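Local atomic coordinates of LP15968p (Drosophila melanogaster, PDB entry 3MN8), a protein that removes C-terminal arginine or lysine residues from peptides and proteins with a zinc-dependent catalytic domain, processing hormones, neuropeptides and growth factors. Residues A[93-98]-A[202-207]; A[136-141]-A[208-213]; A[355-358]-A[364-367]; A[372-377]-A[412-417]. All blocks are in the same frame, centred on the assembly; numbering follows the deposited sequence.

This chain is the first of three carboxypeptidase-like units, in its active 1B form, and the contacts fall into two pairs, one for each of its domains. Contacts 1 and 2, centres 5 Å apart, belong to the zinc carboxypeptidase domain; their segments alternate along the chain, and strand 93-97 lies between strands 136-140 and 212-217 in its mixed sheet. Contacts 3 and 4, 9 Å apart, come later, one in each sheet of the transthyretin-like domain. The centres of the pairs are about 20 to 22 Å apart, yet the domains touch: Trp375 of contact 4 packs on Val211 and Pro209 of contact 2 and approaches Pro93 of contact 1, so the C-terminal domain rests on the catalytic one.

Contact 1. Residues A[93-98]-A[202-207]; sequences PVKYIA and VNWIVS
Lys95 lays the aliphatic part of its side chain along the six-membered ring of Trp204, the two side chains running past each other in opposite directions. Lys95 CB lies 3.8 Å from Trp204 CH2, at an oblique approach to the indole, and Lys95 CD keeps near Trp204 CZ3 at 4.2 Å. Further out the lysine chain passes at about a right angle to Ile205, with Lys95 CE 3.9 Å from Ile205 CG1. Lys95 CG sits between the backbone N and the carbonyl carbon (chi1 65°), and later bends carry the chain past the indole instead of straight out from the strand. Ile97, two residues on, touches the rim of the same ring, Ile97 CD1 being 4.3 Å from Trp204 CZ3 near the indole plane. With CG anti to the backbone N (chi1 -168°), Trp204 carries its six-membered ring out to Lys95 and Ile97. Behind it, the carbonyl oxygen Trp204 O is gripped twice by Ser207, through its backbone N and through OG at 2.7 Å, which ties down the chain near the end of helix 196-205.

The contact fastens that helix to strand 93-97, a parallel strand of the alpha/beta catalytic domain. Ile97 lies about 11 Å from the bound zinc ion, measured from its side chain. Phe210 packs edge-to-face with Trp204 and has a cation-pi contact with Lys95. The lysine thus serves two chemistries: its methylenes supply apolar surface to Trp204 and Ile205, while the buried ammonium group is satisfied elsewhere, chiefly by the hydrogen bond from Lys95 NZ to Asn293 OD1.

Contact 2. Residues A[136-141]-A[208-213]; sequences DIYLVP and KPFVLS
Segments 136-141 and 208-213 do not pair as strands: strand 93-97 runs between strands 136-140 and 212-217 in the sheet, and the closest CA atoms, those of Tyr138 and Ser213, are 9.4 Å apart. Just before strand 212-217 the backbone makes an inverse gamma turn centred on Pro209, with Lys208 and Phe210 on its two sides. Both reach back to Tyr138. Lys208, extended beyond CG, crosses the tyrosine at about a right angle and donates a hydrogen bond from Lys208 NZ to Tyr138 OH, 2.7 Å long. Phe210 comes at the other end of the ring, where its CE2 meets Tyr138 CD1 at 3.7 Å. The two rings form an offset edge-to-face pair, planes at 83° and centroids 5.6 Å apart, with the Phe210 edge turned toward the Tyr138 face.

His64 of strand 61-68 also meets the Tyr138 ring, while Phe210 leans on Pro93 of the intervening strand. One tyrosine therefore offers two kinds of surface, an apolar ring to a buried phenylalanine and a hydroxyl to a partly exposed lysine; the bound ammonium fixes the position of the phenol end and probably draws electron density from its oxygen, while the ring's orientation is left to the packing of Phe210 and His64.

Contact 3. Residues A[355-358]-A[364-367]; sequences NVYV and KPMR
Tyr357 and Pro365 lie side by side across a beta hairpin, both pointing the same way, with the proline covering one face of the phenol. Pro365 CB is 4.0 Å from the Tyr357 ring centroid and 21° off the normal, displaced toward the rim, which makes a CH-pi contact; Pro365 CG continues along the ring to Tyr357 CE2. The tyrosine has CG anti to its carbonyl carbon (chi1 -72°), and this brings the flat of the ring beneath the proline. Asn355 flanks the pyrrolidine, with Asn355 ND2 3.6 Å from Pro365 CB. With an alanine at Tyr357, the CH-pi contact would be lost and one side of Pro365 would probably be left without its aromatic cover.

Val356 and Met366 are the hydrogen-bonded antiparallel pair, joined by Val356 N to Met366 O at 3.0 Å and by Met366 N to Val356 O at 3.2 Å. Toward the turn a water bridges the two strands, donating to Val356 O (2.7 Å) and to Lys364 O (2.8 Å).

In the transthyretin-like domain, strand 366-367 is the edge of a four-stranded antiparallel sheet and strand 355-358 its neighbour. The face bearing Val356 and Met366 packs on strand 373-376 of the other sheet, while strand 355-358 is paired on its other edge with strand 381-388.

Contact 4. Residues A[372-377]-A[412-417]; sequences GEYWRL and LDFKLA
The transthyretin-like beta sandwich places this contact in its three-stranded sheet, where strands 373-376 and 410-415 are the two outer members and strand 339-344 runs between them. Tyr374 spans that central strand with its side chain. With chi1 at 77°, Tyr374 tucks CG in over its own backbone, flanked by N and C, and the ring lies across the sheet toward Leu412 and Phe414 on the far strand. Tyr374 OH donates to Leu412 O and also lies 3.6 Å from Phe414 CE1, near the plane of the phenylalanine ring. The Tyr374 and Phe414 side chains cross at about a right angle, with Tyr374 CE1 and Phe414 CE1 4.1 Å apart. Leu412 adds aliphatic cover, its CB being 3.6 Å from Tyr374 OH.

Leu412 and Phe414 also pack on Val385 of strand 381-388, and Tyr374 meets Val356, so the cluster lies between the two sheets of the sandwich. A phenylalanine in place of Tyr374 would probably leave Leu412 O without its tyrosine donor. On the other side of the same strand, Trp375 turns to the catalytic domain, where Trp375 NE1 is hydrogen-bonded to Leu90 O.

The phenol meets the Leu412 carbonyl off its plane: Tyr374 OH is tilted 28° from it, at a C=O...O angle of 137°, and lies 2.8 Å from Leu412 O.

Contact 1. Residues A[93-98]-A[202-207]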
loop_
_atom_site.group_PDB
_atom_site.type_symbol
_atom_site.label_atom_id
_atom_site.label_comp_id
_atom_site.label_asym_id
_atom_site.label_seq_id
_atom_site.Cartn_x
_atom_site.Cartn_y
_atom_site.Cartn_z
ATOM N N PRO A 93 8.564 2.236 -6.068
ATOM C CA PRO A 93 7.458 1.321 -6.348
ATOM C C PRO A 93 6.467 1.404 -5.195
ATOM O O PRO A 93 6.845 1.517 -4.025
ATOM C CB PRO A 93 8.123 -0.068 -6.400
ATOM C CG PRO A 93 9.498 0.110 -5.846
ATOM C CD PRO A 93 9.698 1.557 -5.434
ATOM N N VAL A 94 5.188 1.369 -5.530
ATOM C CA VAL A 94 4.150 1.493 -4.535
ATOM C C VAL A 94 3.027 0.562 -4.954
ATOM O O VAL A 94 2.943 0.199 -6.132
ATOM C CB VAL A 94 3.629 2.938 -4.474
ATOM C CG1 VAL A 94 2.588 3.084 -3.381
ATOM C CG2 VAL A 94 4.784 3.914 -4.263
ATOM N N LYS A 95 2.177 0.165 -4.005
ATOM C CA LYS A 95 1.022 -0.687 -4.309
ATOM C C LYS A 95 -0.248 -0.321 -3.536
ATOM O O LYS A 95 -0.198 0.167 -2.402
ATOM C CB LYS A 95 1.355 -2.165 -4.094
ATOM C CG LYS A 95 1.669 -2.549 -2.660
ATOM C CD LYS A 95 2.989 -3.314 -2.600
ATOM C CE LYS A 95 2.995 -4.319 -1.453
ATOM N NZ LYS A 95 2.636 -3.739 -0.130
ATOM N N TYR A 96 -1.386 -0.547 -4.177
ATOM C CA TYR A 96 -2.685 -0.484 -3.514
ATOM C C TYR A 96 -3.371 -1.846 -3.629
ATOM O O TYR A 96 -3.532 -2.375 -4.736
ATOM C CB TYR A 96 -3.571 0.584 -4.154
ATOM C CG TYR A 96 -3.368 1.971 -3.595
ATOM C CD1 TYR A 96 -2.797 2.157 -2.342
ATOM C CD2 TYR A 96 -3.760 3.098 -4.314
ATOM C CE1 TYR A 96 -2.628 3.421 -1.818
ATOM C CE2 TYR A 96 -3.589 4.372 -3.799
ATOM C CZ TYR A 96 -3.015 4.526 -2.547
ATOM O OH TYR A 96 -2.818 5.778 -2.004
ATOM N N ILE A 97 -3.754 -2.441 -2.505
ATOM C CA ILE A 97 -4.531 -3.673 -2.597
ATOM C C ILE A 97 -5.925 -3.443 -2.038
ATOM O O ILE A 97 -6.106 -2.611 -1.147
ATOM C CB ILE A 97 -3.859 -4.894 -1.915
ATOM C CG1 ILE A 97 -2.483 -5.210 -2.533
ATOM C CG2 ILE A 97 -4.744 -6.115 -2.089
ATOM C CD1 ILE A 97 -1.323 -4.479 -1.925
ATOM N N ALA A 98 -6.906 -4.167 -2.572
ATOM C CA ALA A 98 -8.273 -4.068 -2.083
ATOM C C ALA A 98 -8.948 -5.438 -1.969
ATOM O O ALA A 98 -8.401 -6.456 -2.385
ATOM C CB ALA A 98 -9.074 -3.161 -2.985
ATOM N N VAL A 202 2.577 -12.759 -0.543
ATOM C CA VAL A 202 3.828 -12.830 0.184
ATOM C C VAL A 202 4.972 -12.733 -0.815
ATOM O O VAL A 202 5.847 -11.882 -0.685
ATOM C CB VAL A 202 3.940 -14.134 0.972
ATOM C CG1 VAL A 202 5.384 -14.355 1.420
ATOM C CG2 VAL A 202 2.974 -14.108 2.164
ATOM N N ASN A 203 4.929 -13.598 -1.825
ATOM C CA ASN A 203 5.968 -13.683 -2.840
ATOM C C ASN A 203 6.179 -12.357 -3.509
ATOM O O ASN A 203 7.306 -11.944 -3.787
ATOM C CB ASN A 203 5.564 -14.687 -3.917
ATOM C CG ASN A 203 6.011 -16.088 -3.601
ATOM O OD1 ASN A 203 6.362 -16.412 -2.457
ATOM N ND2 ASN A 203 6.009 -16.940 -4.621
ATOM N N TRP A 204 5.065 -11.703 -3.787
ATOM C CA TRP A 204 5.082 -10.444 -4.496
ATOM C C TRP A 204 5.712 -9.372 -3.635
ATOM O O TRP A 204 6.659 -8.692 -4.044
ATOM C CB TRP A 204 3.658 -10.062 -4.882
ATOM C CG TRP A 204 3.583 -8.940 -5.842
ATOM C CD1 TRP A 204 4.296 -8.801 -6.999
ATOM C CD2 TRP A 204 2.733 -7.782 -5.748
ATOM N NE1 TRP A 204 3.953 -7.619 -7.625
ATOM C CE2 TRP A 204 2.995 -6.978 -6.878
ATOM C CE3 TRP A 204 1.787 -7.346 -4.816
ATOM C CZ2 TRP A 204 2.342 -5.764 -7.097
ATOM C CZ3 TRP A 204 1.144 -6.144 -5.037
ATOM C CH2 TRP A 204 1.422 -5.368 -6.166
ATOM N N ILE A 205 5.204 -9.249 -2.419
ATOM C CA ILE A 205 5.635 -8.190 -1.505
ATOM C C ILE A 205 7.158 -8.178 -1.298
ATOM O O ILE A 205 7.771 -7.106 -1.219
ATOM C CB ILE A 205 4.865 -8.267 -0.144
ATOM C CG1 ILE A 205 3.365 -8.052 -0.362
ATOM C CG2 ILE A 205 5.380 -7.242 0.843
ATOM C CD1 ILE A 205 2.500 -8.490 0.802
ATOM N N VAL A 206 7.764 -9.363 -1.229
ATOM C CA VAL A 206 9.207 -9.475 -1.003
ATOM C C VAL A 206 9.992 -9.471 -2.317
ATOM O O VAL A 206 11.225 -9.484 -2.317
ATOM C CB VAL A 206 9.573 -10.746 -0.198
ATOM C CG1 VAL A 206 8.969 -10.693 1.203
ATOM C CG2 VAL A 206 9.119 -11.993 -0.937
ATOM N N SER A 207 9.270 -9.426 -3.435
ATOM C CA SER A 207 9.895 -9.541 -4.752
ATOM C C SER A 207 10.403 -8.199 -5.276
ATOM O O SER A 207 11.238 -8.150 -6.178
ATOM C CB SER A 207 8.928 -10.191 -5.753
ATOM O OG SER A 207 8.054 -9.241 -6.342
#

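Contact 2. Residues A[136-141]-A[208-213]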
loop_
_atom_site.group_PDB
_atom_site.type_symbol
_atom_site.label_atom_id
_atom_site.label_comp_id
_atom_site.label_asym_id
_atom_site.label_seq_id
_atom_site.Cartn_x
_atom_site.Cartn_y
_atom_site.Cartn_z
ATOM N N ASP A 136 6.255 4.469 -9.389
ATOM C CA ASP A 136 5.932 3.196 -10.023
ATOM C C ASP A 136 4.762 2.564 -9.284
ATOM O O ASP A 136 4.912 2.071 -8.158
ATOM C CB ASP A 136 7.130 2.270 -9.961
ATOM C CG ASP A 136 7.421 1.620 -11.281
ATOM O OD1 ASP A 136 7.699 2.341 -12.264
ATOM O OD2 ASP A 136 7.388 0.378 -11.330
ATOM N N ILE A 137 3.598 2.573 -9.921
ATOM C CA ILE A 137 2.378 2.276 -9.218
ATOM C C ILE A 137 1.732 0.949 -9.621
ATOM O O ILE A 137 1.552 0.663 -10.806
ATOM C CB ILE A 137 1.388 3.415 -9.395
ATOM C CG1 ILE A 137 1.969 4.723 -8.814
ATOM C CG2 ILE A 137 0.053 3.044 -8.766
ATOM C CD1 ILE A 137 1.247 6.005 -9.292
ATOM N N TYR A 138 1.386 0.144 -8.616
ATOM C CA TYR A 138 0.693 -1.130 -8.815
ATOM C C TYR A 138 -0.678 -1.177 -8.121
ATOM O O TYR A 138 -0.798 -0.906 -6.912
ATOM C CB TYR A 138 1.541 -2.284 -8.293
ATOM C CG TYR A 138 2.858 -2.455 -8.995
ATOM C CD1 TYR A 138 3.931 -1.638 -8.699
ATOM C CD2 TYR A 138 3.031 -3.451 -9.942
ATOM C CE1 TYR A 138 5.139 -1.806 -9.329
ATOM C CE2 TYR A 138 4.231 -3.628 -10.573
ATOM C CZ TYR A 138 5.284 -2.805 -10.265
ATOM O OH TYR A 138 6.501 -2.956 -10.897
ATOM N N LEU A 139 -1.700 -1.544 -8.894
ATOM C CA LEU A 139 -3.075 -1.594 -8.405
ATOM C C LEU A 139 -3.647 -3.018 -8.424
ATOM O O LEU A 139 -3.700 -3.683 -9.473
ATOM C CB LEU A 139 -3.967 -0.651 -9.215
ATOM C CG LEU A 139 -3.474 0.787 -9.403
ATOM C CD1 LEU A 139 -4.493 1.599 -10.209
ATOM C CD2 LEU A 139 -3.191 1.434 -8.047
ATOM N N VAL A 140 -4.068 -3.474 -7.246
ATOM C CA VAL A 140 -4.680 -4.784 -7.077
ATOM C C VAL A 140 -6.105 -4.612 -6.528
ATOM O O VAL A 140 -6.327 -4.655 -5.307
ATOM C CB VAL A 140 -3.851 -5.664 -6.112
ATOM C CG1 VAL A 140 -4.356 -7.111 -6.118
ATOM C CG2 VAL A 140 -2.367 -5.605 -6.469
ATOM N N PRO A 141 -7.078 -4.404 -7.429
ATOM C CA PRO A 141 -8.493 -4.226 -7.070
ATOM C C PRO A 141 -9.042 -5.326 -6.151
ATOM O O PRO A 141 -9.814 -5.033 -5.238
ATOM C CB PRO A 141 -9.201 -4.264 -8.432
ATOM C CG PRO A 141 -8.189 -3.774 -9.380
ATOM C CD PRO A 141 -6.863 -4.278 -8.881
ATOM N N LYS A 208 9.897 -7.118 -4.702
ATOM C CA LYS A 208 10.294 -5.775 -5.097
ATOM C C LYS A 208 10.400 -4.874 -3.877
ATOM O O LYS A 208 9.732 -5.089 -2.873
ATOM C CB LYS A 208 9.266 -5.178 -6.065
ATOM C CG LYS A 208 9.095 -5.973 -7.333
ATOM C CD LYS A 208 8.222 -5.273 -8.361
ATOM C CE LYS A 208 8.386 -5.994 -9.708
ATOM N NZ LYS A 208 7.609 -5.436 -10.858
ATOM N N PRO A 209 11.233 -3.844 -3.974
ATOM C CA PRO A 209 11.474 -2.934 -2.857
ATOM C C PRO A 209 10.341 -1.912 -2.698
ATOM O O PRO A 209 10.561 -0.700 -2.782
ATOM C CB PRO A 209 12.746 -2.223 -3.294
ATOM C CG PRO A 209 12.618 -2.179 -4.792
ATOM C CD PRO A 209 12.049 -3.500 -5.157
ATOM N N PHE A 210 9.131 -2.395 -2.466
ATOM C CA PHE A 210 8.010 -1.490 -2.265
ATOM C C PHE A 210 8.273 -0.499 -1.148
ATOM O O PHE A 210 8.796 -0.850 -0.098
ATOM C CB PHE A 210 6.729 -2.270 -2.013
ATOM C CG PHE A 210 6.218 -2.953 -3.232
ATOM C CD1 PHE A 210 6.345 -4.325 -3.383
ATOM C CD2 PHE A 210 5.657 -2.220 -4.256
ATOM C CE1 PHE A 210 5.887 -4.958 -4.515
ATOM C CE2 PHE A 210 5.198 -2.849 -5.392
ATOM C CZ PHE A 210 5.315 -4.221 -5.523
ATOM N N VAL A 211 7.906 0.747 -1.397
ATOM C CA VAL A 211 8.228 1.837 -0.490
ATOM C C VAL A 211 7.046 2.163 0.411
ATOM O O VAL A 211 7.205 2.373 1.608
ATOM C CB VAL A 211 8.639 3.116 -1.264
ATOM C CG1 VAL A 211 8.693 4.313 -0.328
ATOM C CG2 VAL A 211 9.984 2.915 -1.993
ATOM N N LEU A 212 5.861 2.193 -0.180
ATOM C CA LEU A 212 4.636 2.563 0.517
ATOM C C LEU A 212 3.496 1.695 -0.011
ATOM O O LEU A 212 3.561 1.211 -1.137
ATOM C CB LEU A 212 4.338 4.051 0.276
ATOM C CG LEU A 212 2.974 4.664 0.628
ATOM C CD1 LEU A 212 2.603 4.368 2.061
ATOM C CD2 LEU A 212 2.998 6.176 0.386
ATOM N N SER A 213 2.449 1.514 0.788
ATOM C CA SER A 213 1.340 0.639 0.412
ATOM C C SER A 213 0.096 0.869 1.262
ATOM O O SER A 213 0.161 1.376 2.376
ATOM C CB SER A 213 1.770 -0.826 0.545
ATOM O OG SER A 213 0.668 -1.690 0.352
#

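Contact 3. Residues A[355-358]-A[364-367]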
loop_
_atom_site.group_PDB
_atom_site.type_symbol
_atom_site.label_atom_id
_atom_site.label_comp_id
_atom_site.label_asym_id
_atom_site.label_seq_id
_atom_site.Cartn_x
_atom_site.Cartn_y
_atom_site.Cartn_z
ATOM N N ASN A 355 22.443 -1.834 4.532
ATOM C CA ASN A 355 21.526 -1.253 5.502
ATOM C C ASN A 355 21.740 0.243 5.671
ATOM O O ASN A 355 22.873 0.718 5.777
ATOM C CB ASN A 355 21.633 -1.961 6.852
ATOM C CG ASN A 355 20.874 -3.274 6.881
ATOM O OD1 ASN A 355 21.451 -4.331 7.144
ATOM N ND2 ASN A 355 19.572 -3.215 6.607
ATOM N N VAL A 356 20.641 0.981 5.686
ATOM C CA VAL A 356 20.678 2.423 5.881
ATOM C C VAL A 356 19.932 2.798 7.162
ATOM O O VAL A 356 18.711 2.610 7.262
ATOM C CB VAL A 356 20.081 3.174 4.663
ATOM C CG1 VAL A 356 19.922 4.659 4.968
ATOM C CG2 VAL A 356 20.951 2.951 3.412
ATOM N N TYR A 357 20.675 3.322 8.139
ATOM C CA TYR A 357 20.130 3.610 9.453
ATOM C C TYR A 357 19.928 5.099 9.708
ATOM O O TYR A 357 20.752 5.920 9.297
ATOM C CB TYR A 357 21.048 3.065 10.548
ATOM C CG TYR A 357 21.091 1.557 10.733
ATOM C CD1 TYR A 357 22.069 0.789 10.110
ATOM C CD2 TYR A 357 20.187 0.910 11.573
ATOM C CE1 TYR A 357 22.125 -0.591 10.300
ATOM C CE2 TYR A 357 20.234 -0.457 11.767
ATOM C CZ TYR A 357 21.199 -1.205 11.130
ATOM O OH TYR A 357 21.236 -2.568 11.330
ATOM N N VAL A 358 18.836 5.421 10.411
ATOM C CA VAL A 358 18.552 6.774 10.884
ATOM C C VAL A 358 18.551 6.799 12.403
ATOM O O VAL A 358 17.815 6.047 13.041
ATOM C CB VAL A 358 17.181 7.293 10.367
ATOM C CG1 VAL A 358 16.853 8.679 10.945
ATOM C CG2 VAL A 358 17.156 7.330 8.835
ATOM N N LYS A 364 14.381 0.096 12.506
ATOM C CA LYS A 364 13.850 -0.125 11.169
ATOM C C LYS A 364 14.789 0.403 10.094
ATOM O O LYS A 364 14.557 1.469 9.537
ATOM C CB LYS A 364 12.478 0.523 11.015
ATOM C CG LYS A 364 11.821 0.268 9.665
ATOM C CD LYS A 364 11.800 -1.212 9.362
ATOM C CE LYS A 364 10.865 -1.573 8.213
ATOM N NZ LYS A 364 11.157 -2.969 7.777
ATOM N N PRO A 365 15.857 -0.350 9.800
ATOM C CA PRO A 365 16.765 -0.031 8.698
ATOM C C PRO A 365 16.096 -0.286 7.355
ATOM O O PRO A 365 15.168 -1.095 7.266
ATOM C CB PRO A 365 17.912 -1.031 8.878
ATOM C CG PRO A 365 17.610 -1.810 10.111
ATOM C CD PRO A 365 16.166 -1.649 10.411
ATOM N N MET A 366 16.564 0.402 6.321
ATOM C CA MET A 366 16.116 0.117 4.967
ATOM C C MET A 366 17.153 -0.770 4.344
ATOM O O MET A 366 18.338 -0.551 4.541
ATOM C CB MET A 366 16.006 1.393 4.142
ATOM C CG MET A 366 14.849 2.299 4.532
ATOM S SD MET A 366 13.250 1.494 4.365
ATOM C CE MET A 366 12.848 1.197 6.093
ATOM N N ARG A 367 16.705 -1.767 3.594
ATOM C CA ARG A 367 17.611 -2.669 2.897
ATOM C C ARG A 367 17.687 -2.255 1.429
ATOM O O ARG A 367 16.664 -2.191 0.748
ATOM C CB ARG A 367 17.104 -4.108 3.057
ATOM C CG ARG A 367 17.907 -5.154 2.350
ATOM C CD ARG A 367 17.194 -5.554 1.079
ATOM N NE ARG A 367 17.230 -6.994 0.913
ATOM C CZ ARG A 367 16.191 -7.826 0.946
ATOM N NH1 ARG A 367 14.944 -7.397 1.112
ATOM N NH2 ARG A 367 16.424 -9.120 0.787
HETATM O O HOH W 1 16.274 3.307 8.292
#

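Contact 4. Residues A[372-377]-A[412-417]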
loop_
_atom_site.group_PDB
_atom_site.type_symbol
_atom_site.label_atom_id
_atom_site.label_comp_id
_atom_site.label_asym_id
_atom_site.label_seq_id
_atom_site.Cartn_x
_atom_site.Cartn_y
_atom_site.Cartn_z
ATOM N N GLY A 372 21.188 -0.967 -5.248
ATOM C CA GLY A 372 21.691 -0.212 -4.116
ATOM C C GLY A 372 20.850 0.998 -3.778
ATOM O O GLY A 372 21.311 1.935 -3.138
ATOM N N GLU A 373 19.601 0.973 -4.206
ATOM C CA GLU A 373 18.697 2.070 -3.926
ATOM C C GLU A 373 18.004 1.895 -2.587
ATOM O O GLU A 373 17.763 0.772 -2.139
ATOM C CB GLU A 373 17.624 2.181 -5.009
ATOM C CG GLU A 373 17.964 1.548 -6.330
ATOM C CD GLU A 373 16.757 1.505 -7.254
ATOM O OE1 GLU A 373 16.306 2.597 -7.669
ATOM O OE2 GLU A 373 16.259 0.388 -7.554
ATOM N N TYR A 374 17.667 3.020 -1.963
ATOM C CA TYR A 374 16.843 3.015 -0.765
ATOM C C TYR A 374 16.008 4.291 -0.753
ATOM O O TYR A 374 16.417 5.330 -1.284
ATOM C CB TYR A 374 17.698 2.955 0.496
ATOM C CG TYR A 374 18.313 4.289 0.837
ATOM C CD1 TYR A 374 19.578 4.643 0.357
ATOM C CD2 TYR A 374 17.618 5.214 1.617
ATOM C CE1 TYR A 374 20.130 5.891 0.651
ATOM C CE2 TYR A 374 18.162 6.454 1.914
ATOM C CZ TYR A 374 19.415 6.784 1.430
ATOM O OH TYR A 374 19.946 8.009 1.735
ATOM N N TRP A 375 14.825 4.194 -0.162
ATOM C CA TRP A 375 13.985 5.344 0.069
ATOM C C TRP A 375 13.629 5.284 1.536
ATOM O O TRP A 375 13.110 4.267 2.001
ATOM C CB TRP A 375 12.690 5.251 -0.738
ATOM C CG TRP A 375 12.884 5.037 -2.192
ATOM C CD1 TRP A 375 12.736 5.966 -3.193
ATOM C CD2 TRP A 375 13.238 3.807 -2.833
ATOM N NE1 TRP A 375 12.997 5.386 -4.414
ATOM C CE2 TRP A 375 13.310 4.064 -4.219
ATOM C CE3 TRP A 375 13.512 2.512 -2.368
ATOM C CZ2 TRP A 375 13.649 3.081 -5.135
ATOM C CZ3 TRP A 375 13.856 1.542 -3.279
ATOM C CH2 TRP A 375 13.919 1.827 -4.645
ATOM N N ARG A 376 13.901 6.354 2.273
ATOM C CA ARG A 376 13.554 6.373 3.684
ATOM C C ARG A 376 12.551 7.477 3.943
ATOM O O ARG A 376 12.876 8.674 3.945
ATOM C CB ARG A 376 14.795 6.530 4.561
ATOM C CG ARG A 376 14.509 6.625 6.056
ATOM C CD ARG A 376 13.911 5.348 6.610
ATOM N NE ARG A 376 13.602 5.467 8.036
ATOM C CZ ARG A 376 12.972 4.544 8.760
ATOM N NH1 ARG A 376 12.560 3.414 8.206
ATOM N NH2 ARG A 376 12.751 4.748 10.047
ATOM N N LEU A 377 11.310 7.060 4.137
ATOM C CA LEU A 377 10.242 8.009 4.369
ATOM C C LEU A 377 10.506 8.703 5.684
ATOM O O LEU A 377 10.795 8.056 6.685
ATOM C CB LEU A 377 8.901 7.286 4.420
ATOM C CG LEU A 377 8.541 6.476 3.181
ATOM C CD1 LEU A 377 7.095 6.029 3.276
ATOM C CD2 LEU A 377 8.787 7.281 1.913
ATOM N N LEU A 412 20.663 11.447 -1.268
ATOM C CA LEU A 412 21.703 11.295 -0.266
ATOM C C LEU A 412 22.322 9.926 -0.466
ATOM O O LEU A 412 21.678 8.909 -0.233
ATOM C CB LEU A 412 21.111 11.412 1.143
ATOM C CG LEU A 412 22.084 11.395 2.329
ATOM C CD1 LEU A 412 22.886 12.677 2.377
ATOM C CD2 LEU A 412 21.349 11.194 3.641
ATOM N N ASP A 413 23.570 9.904 -0.920
ATOM C CA ASP A 413 24.227 8.654 -1.296
ATOM C C ASP A 413 25.308 8.270 -0.311
ATOM O O ASP A 413 25.681 9.048 0.559
ATOM C CB ASP A 413 24.865 8.765 -2.687
ATOM C CG ASP A 413 23.847 8.969 -3.791
ATOM O OD1 ASP A 413 22.627 8.871 -3.533
ATOM O OD2 ASP A 413 24.285 9.219 -4.929
ATOM N N PHE A 414 25.820 7.063 -0.484
ATOM C CA PHE A 414 26.884 6.555 0.352
ATOM C C PHE A 414 27.882 5.745 -0.462
ATOM O O PHE A 414 27.494 4.897 -1.273
ATOM C CB PHE A 414 26.303 5.689 1.465
ATOM C CG PHE A 414 25.392 6.439 2.388
ATOM C CD1 PHE A 414 24.034 6.521 2.118
ATOM C CD2 PHE A 414 25.892 7.075 3.522
ATOM C CE1 PHE A 414 23.183 7.214 2.966
ATOM C CE2 PHE A 414 25.053 7.775 4.376
ATOM C CZ PHE A 414 23.693 7.843 4.100
ATOM N N LYS A 415 29.164 6.033 -0.257
ATOM C CA LYS A 415 30.229 5.134 -0.676
ATOM C C LYS A 415 30.819 4.435 0.551
ATOM O O LYS A 415 31.138 5.073 1.559
ATOM C CB LYS A 415 31.313 5.866 -1.468
ATOM C CG LYS A 415 30.835 6.369 -2.810
ATOM C CD LYS A 415 31.998 6.649 -3.749
ATOM C CE LYS A 415 31.526 6.791 -5.196
ATOM N NZ LYS A 415 32.676 6.847 -6.152
ATOM N N LEU A 416 30.934 3.114 0.457
ATOM C CA LEU A 416 31.469 2.297 1.536
ATOM C C LEU A 416 32.719 1.597 1.064
ATOM O O LEU A 416 32.759 1.086 -0.060
ATOM C CB LEU A 416 30.458 1.231 1.957
ATOM C CG LEU A 416 29.044 1.680 2.308
ATOM C CD1 LEU A 416 28.195 0.499 2.789
ATOM C CD2 LEU A 416 29.113 2.762 3.359
ATOM N N ALA A 417 33.735 1.566 1.925
ATOM C CA ALA A 417 34.979 0.878 1.605
ATOM C C ALA A 417 34.901 -0.540 2.138
ATOM O O ALA A 417 34.256 -0.784 3.148
ATOM C CB ALA A 417 36.160 1.612 2.197
#